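Local coordinates for Serine/threonine-protein kinase Tel1 (Chaetomium thermophilum, PDB 6SKY) that probably phosphorylates serine and threonine residues followed by glutamine, using ATP, to activate checkpoint signalling in response to DNA damage, at residues Q1852-E1857 and A1864-V1869. Residues are numbered along the deposited sequence; the frame is centred on the assembly and turned at random.
Sequences QPLPGE and AHWLDV
Leu1854 and Trp1866 face each other across two irregular loop segments; their CA atoms, the nearest pair, are 7.7 Å apart, a gap bridged largely by side chains. The indole does most of this. NE1 of Trp1866 donates a hydrogen bond of 3.0 Å to the backbone O of Gln1852, nearly straight at 164° at the hydrogen. The acceptor lies in the ring plane, whereas the donor lies tilted out of the carbonyl plane. With CG anti to its own carbonyl carbon (chi1 -78°), Trp1866 extends across to 1852-1857.

Leu1854 covers one face of the ring. CG of Leu1854 stands 3.7 Å from CE2 of Trp1866, and its CD2 lies over the six-membered ring, 3.8 Å from the centroid and only 10° off the normal, a CH-pi contact. The other methyl of Leu1854, CD1, lies 3.9 Å from CB of His1865. The edge bond and the face contact together probably limit how far the indole can slide or turn. A leucine in place of Trp1866 would probably leave the Gln1852 carbonyl without this donor and strip Leu1854 of the flat surface it packs on.

Both segments belong to the helix-free connection between helix 1836-1849 and helix 1871-1880, and the indole thus ties the two arms of this linker together, far from the nucleotide pocket. Trp1866 also meets His1803 edge-to-face and touches Leu1806 and Ala1807, which seats the linker against helix 1793-1808, while Leu1867 packs on helices 1815-1827 and 1836-1849.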
ATOM      1  N   GLN A1852      33.320  33.382  25.234  1.00 27.08           N
ATOM      2  CA  GLN A1852      34.340  33.967  26.082  1.00 27.08           C
ATOM      3  C   GLN A1852      33.897  33.917  27.527  1.00 27.08           C
ATOM      4  O   GLN A1852      32.799  34.383  27.841  1.00 27.08           O
ATOM      5  CB  GLN A1852      34.618  35.416  25.675  1.00 27.08           C
ATOM      6  CG  GLN A1852      35.218  35.568  24.302  1.00 27.08           C
ATOM      7  CD  GLN A1852      36.454  34.738  24.122  1.00 27.08           C
ATOM      8  OE1 GLN A1852      36.526  33.907  23.231  1.00 27.08           O
ATOM      9  NE2 GLN A1852      37.437  34.954  24.967  1.00 27.08           N
ATOM     10  N   PRO A1853      34.704  33.368  28.431  1.00 30.01           N
ATOM     11  CA  PRO A1853      34.265  33.232  29.822  1.00 30.01           C
ATOM     12  C   PRO A1853      34.219  34.569  30.543  1.00 30.01           C
ATOM     13  O   PRO A1853      35.173  35.344  30.510  1.00 30.01           O
ATOM     14  CB  PRO A1853      35.316  32.301  30.433  1.00 30.01           C
ATOM     15  CG  PRO A1853      36.467  32.393  29.543  1.00 30.01           C
ATOM     16  CD  PRO A1853      35.944  32.626  28.179  1.00 30.01           C
ATOM     17  N   LEU A1854      33.109  34.820  31.202  1.00 37.30           N
ATOM     18  CA  LEU A1854      32.963  35.992  32.049  1.00 37.30           C
ATOM     19  C   LEU A1854      33.706  35.775  33.361  1.00 37.30           C
ATOM     20  O   LEU A1854      33.541  34.728  33.990  1.00 37.30           O
ATOM     21  CB  LEU A1854      31.494  36.265  32.329  1.00 37.30           C
ATOM     22  CG  LEU A1854      30.843  37.467  31.671  1.00 37.30           C
ATOM     23  CD1 LEU A1854      29.386  37.497  31.984  1.00 37.30           C
ATOM     24  CD2 LEU A1854      31.477  38.714  32.176  1.00 37.30           C
ATOM     25  N   PRO A1855      34.525  36.723  33.800  1.00 45.93           N
ATOM     26  CA  PRO A1855      35.218  36.558  35.083  1.00 45.93           C
ATOM     27  C   PRO A1855      34.231  36.494  36.239  1.00 45.93           C
ATOM     28  O   PRO A1855      33.347  37.342  36.374  1.00 45.93           O
ATOM     29  CB  PRO A1855      36.105  37.803  35.163  1.00 45.93           C
ATOM     30  CG  PRO A1855      36.279  38.223  33.748  1.00 45.93           C
ATOM     31  CD  PRO A1855      34.988  37.916  33.079  1.00 45.93           C
ATOM     32  N   GLY A1856      34.386  35.471  37.073  1.00 49.55           N
ATOM     33  CA  GLY A1856      33.483  35.265  38.186  1.00 49.55           C
ATOM     34  C   GLY A1856      32.136  34.734  37.752  1.00 49.55           C
ATOM     35  O   GLY A1856      31.098  35.317  38.073  1.00 49.55           O
ATOM     36  N   GLU A1857      32.138  33.630  37.011  1.00 44.41           N
ATOM     37  CA  GLU A1857      30.916  33.007  36.535  1.00 44.41           C
ATOM     38  C   GLU A1857      30.812  31.597  37.086  1.00 44.41           C
ATOM     39  O   GLU A1857      31.820  30.941  37.363  1.00 44.41           O
ATOM     40  CB  GLU A1857      30.858  32.960  35.008  1.00 44.41           C
ATOM     41  CG  GLU A1857      31.819  31.971  34.384  1.00 44.41           C
ATOM     42  CD  GLU A1857      31.565  31.775  32.911  1.00 44.41           C
ATOM     43  OE1 GLU A1857      32.289  30.982  32.281  1.00 44.41           O
ATOM     44  OE2 GLU A1857      30.638  32.416  32.383  1.00 44.41           O
ATOM     45  N   ALA A1864      25.472  35.230  28.865  1.00 36.07           N
ATOM     46  CA  ALA A1864      24.401  36.058  28.343  1.00 36.07           C
ATOM     47  C   ALA A1864      24.416  37.452  28.929  1.00 36.07           C
ATOM     48  O   ALA A1864      23.501  38.232  28.658  1.00 36.07           O
ATOM     49  CB  ALA A1864      23.048  35.407  28.617  1.00 36.07           C
ATOM     50  N   HIS A1865      25.426  37.776  29.728  1.00 39.55           N
ATOM     51  CA  HIS A1865      25.521  39.074  30.370  1.00 39.55           C
ATOM     52  C   HIS A1865      26.588  39.967  29.763  1.00 39.55           C
ATOM     53  O   HIS A1865      26.785  41.079  30.254  1.00 39.55           O
ATOM     54  CB  HIS A1865      25.790  38.902  31.864  1.00 39.55           C
ATOM     55  CG  HIS A1865      24.687  38.209  32.595  1.00 39.55           C
ATOM     56  ND1 HIS A1865      24.795  37.821  33.911  1.00 39.55           N
ATOM     57  CD2 HIS A1865      23.451  37.834  32.193  1.00 39.55           C
ATOM     58  CE1 HIS A1865      23.674  37.234  34.288  1.00 39.55           C
ATOM     59  NE2 HIS A1865      22.843  37.227  33.263  1.00 39.55           N
ATOM     60  N   TRP A1866      27.295  39.511  28.729  1.00 30.84           N
ATOM     61  CA  TRP A1866      28.192  40.404  28.009  1.00 30.84           C
ATOM     62  C   TRP A1866      27.419  41.586  27.446  1.00 30.84           C
ATOM     63  O   TRP A1866      27.737  42.744  27.721  1.00 30.84           O
ATOM     64  CB  TRP A1866      28.907  39.648  26.896  1.00 30.84           C
ATOM     65  CG  TRP A1866      30.038  38.803  27.345  1.00 30.84           C
ATOM     66  CD1 TRP A1866      30.139  37.459  27.235  1.00 30.84           C
ATOM     67  CD2 TRP A1866      31.247  39.245  27.953  1.00 30.84           C
ATOM     68  NE1 TRP A1866      31.331  37.030  27.741  1.00 30.84           N
ATOM     69  CE2 TRP A1866      32.031  38.112  28.191  1.00 30.84           C
ATOM     70  CE3 TRP A1866      31.742  40.492  28.324  1.00 30.84           C
ATOM     71  CZ2 TRP A1866      33.277  38.187  28.785  1.00 30.84           C
ATOM     72  CZ3 TRP A1866      32.970  40.559  28.911  1.00 30.84           C
ATOM     73  CH2 TRP A1866      33.727  39.418  29.138  1.00 30.84           C
ATOM     74  N   LEU A1867      26.391  41.305  26.666  1.00 36.26           N
ATOM     75  CA  LEU A1867      25.420  42.282  26.206  1.00 36.26           C
ATOM     76  C   LEU A1867      24.056  41.869  26.743  1.00 36.26           C
ATOM     77  O   LEU A1867      23.940  40.942  27.541  1.00 36.26           O
ATOM     78  CB  LEU A1867      25.425  42.378  24.683  1.00 36.26           C
ATOM     79  CG  LEU A1867      26.737  42.814  24.047  1.00 36.26           C
ATOM     80  CD1 LEU A1867      26.630  42.772  22.551  1.00 36.26           C
ATOM     81  CD2 LEU A1867      27.084  44.200  24.498  1.00 36.26           C
ATOM     82  N   ASP A1868      23.014  42.564  26.308  1.00 41.79           N
ATOM     83  CA  ASP A1868      21.642  42.203  26.655  1.00 41.79           C
ATOM     84  C   ASP A1868      20.881  42.100  25.344  1.00 41.79           C
ATOM     85  O   ASP A1868      20.325  43.084  24.852  1.00 41.79           O
ATOM     86  CB  ASP A1868      21.018  43.206  27.605  1.00 41.79           C
ATOM     87  CG  ASP A1868      21.289  42.869  29.057  1.00 41.79           C
ATOM     88  OD1 ASP A1868      22.473  42.758  29.433  1.00 41.79           O
ATOM     89  OD2 ASP A1868      20.320  42.713  29.826  1.00 41.79           O
ATOM     90  N   VAL A1869      20.864  40.905  24.783  1.00 33.99           N
ATOM     91  CA  VAL A1869      20.297  40.664  23.468  1.00 33.99           C
ATOM     92  C   VAL A1869      18.918  40.052  23.630  1.00 33.99           C
ATOM     93  O   VAL A1869      18.710  39.165  24.463  1.00 33.99           O
ATOM     94  CB  VAL A1869      21.213  39.752  22.637  1.00 33.99           C
ATOM     95  CG1 VAL A1869      20.757  39.713  21.212  1.00 33.99           C
ATOM     96  CG2 VAL A1869      22.629  40.238  22.720  1.00 33.99           C
TER